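Local coordinates for protein THB11 (Chlamydomonas reinhardtii, PDB 6TD7) that binds heme as a truncated hemoglobin domain and probably binds oxygen or reduces nitrite, at residues M99-F102 against E103-M106. Residues are numbered along the deposited sequence; the frame is centred on the assembly and turned at random.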
loop_
_atom_site.group_PDB
_atom_site.type_symbol
_atom_site.label_atom_id
_atom_site.label_comp_id
_atom_site.label_asym_id
_atom_site.label_seq_id
_atom_site.Cartn_x
_atom_site.Cartn_y
_atom_site.Cartn_z
ATOM N N MET A 99 1.853 6.244 1.407
ATOM C CA MET A 99 3.109 5.838 0.782
ATOM C C MET A 99 4.307 6.213 1.650
ATOM O O MET A 99 5.277 5.452 1.738
ATOM C CB MET A 99 3.219 6.442 -0.620
ATOM C CG MET A 99 2.579 5.537 -1.679
ATOM S SD MET A 99 2.562 6.174 -3.374
ATOM C CE MET A 99 2.069 7.877 -3.118
ATOM N N LYS A 100 4.256 7.376 2.307
ATOM C CA LYS A 100 5.290 7.729 3.275
ATOM C C LYS A 100 5.418 6.652 4.345
ATOM O O LYS A 100 6.526 6.225 4.690
ATOM C CB LYS A 100 4.966 9.086 3.908
ATOM C CG LYS A 100 5.962 9.579 4.966
ATOM C CD LYS A 100 5.262 9.973 6.275
ATOM C CE LYS A 100 5.821 11.265 6.864
ATOM N NZ LYS A 100 6.253 11.098 8.278
ATOM N N TYR A 101 4.284 6.185 4.874
ATOM C CA TYR A 101 4.313 5.215 5.962
ATOM C C TYR A 101 4.806 3.848 5.498
ATOM O O TYR A 101 5.471 3.140 6.264
ATOM C CB TYR A 101 2.924 5.092 6.581
ATOM C CG TYR A 101 2.530 6.268 7.436
ATOM C CD1 TYR A 101 3.453 6.884 8.268
ATOM C CD2 TYR A 101 1.235 6.760 7.415
ATOM C CE1 TYR A 101 3.096 7.954 9.055
ATOM C CE2 TYR A 101 0.868 7.831 8.200
ATOM C CZ TYR A 101 1.803 8.424 9.017
ATOM O OH TYR A 101 1.452 9.495 9.804
ATOM N N PHE A 102 4.487 3.453 4.268
ATOM C CA PHE A 102 5.018 2.193 3.758
ATOM C C PHE A 102 6.528 2.281 3.607
ATOM O O PHE A 102 7.255 1.338 3.945
ATOM C CB PHE A 102 4.361 1.848 2.426
ATOM C CG PHE A 102 4.530 0.417 2.026
ATOM C CD1 PHE A 102 5.653 0.011 1.326
ATOM C CD2 PHE A 102 3.566 -0.523 2.354
ATOM C CE1 PHE A 102 5.811 -1.304 0.962
ATOM C CE2 PHE A 102 3.717 -1.840 1.987
ATOM C CZ PHE A 102 4.843 -2.232 1.292
ATOM N N GLU A 103 7.017 3.423 3.120
ATOM C CA GLU A 103 8.453 3.641 3.008
ATOM C C GLU A 103 9.122 3.675 4.376
ATOM O O GLU A 103 10.218 3.131 4.556
ATOM C CB GLU A 103 8.708 4.945 2.253
ATOM C CG GLU A 103 10.167 5.301 2.061
ATOM C CD GLU A 103 10.347 6.718 1.550
ATOM O OE1 GLU A 103 11.155 6.920 0.620
ATOM O OE2 GLU A 103 9.673 7.631 2.073
ATOM N N GLU A 104 8.489 4.337 5.353
ATOM C CA GLU A 104 9.036 4.363 6.707
ATOM C C GLU A 104 9.140 2.958 7.286
ATOM O O GLU A 104 10.126 2.620 7.949
ATOM C CB GLU A 104 8.164 5.232 7.616
ATOM C CG GLU A 104 8.260 6.721 7.355
ATOM C CD GLU A 104 7.458 7.551 8.345
ATOM O OE1 GLU A 104 7.528 8.793 8.252
ATOM O OE2 GLU A 104 6.765 6.974 9.213
ATOM N N ALA A 105 8.110 2.136 7.065
ATOM C CA ALA A 105 8.134 0.763 7.554
ATOM C C ALA A 105 9.310 -0.013 6.974
ATOM O O ALA A 105 9.994 -0.744 7.698
ATOM C CB ALA A 105 6.814 0.066 7.218
ATOM N N MET A 106 9.563 0.132 5.672
ATOM C CA MET A 106 10.718 -0.539 5.079
ATOM C C MET A 106 12.020 -0.002 5.660
ATOM O O MET A 106 12.947 -0.771 5.941
ATOM C CB MET A 106 10.706 -0.378 3.559
ATOM C CG MET A 106 9.718 -1.286 2.836
ATOM S SD MET A 106 9.890 -1.198 1.044
ATOM C CE MET A 106 9.432 0.506 0.769
#
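Lys100 and Glu104 form a salt bridge one helical turn apart, with NZ 2.6 Å from OE1. The amine meets OE1 on its syn side, 22° out of the carboxylate plane. The lysine chain bends at each torsion beyond CG, and this curls NZ back to the acid. Glu104 itself runs extended beyond CG, alongside Tyr101 and pointing the same way. Its OE2 lies in the plane of the tyrosine ring, at the edge, 3.4 Å from CD1. The ring and carboxylate planes stand 75° apart. OE2 also pairs with Lys34 of helix 21-36, and Tyr101 OH bonds to Asp38. A glutamine here would probably leave Lys100 and Lys34 without their shared negative partner. On another side of the helix, Met106 CE comes to the Phe102 ring edge, 3.9 Å from CD1. Met106 SD sits obliquely, 5.2 Å from the centroid of that ring, a Met-aromatic contact. Four backbone bonds join the turns, such as Ala105 N to Tyr101 O at 2.9 Å. Lys100–Glu104 and Phe102–Met106 are i to i+4 side-chain pairs; Tyr101–Glu104 is i to i+3. They belong to amphipathic helix 92-108 of the truncated hemoglobin fold, with Phe102, Ala105 and Met106 buried and Lys100 exposed.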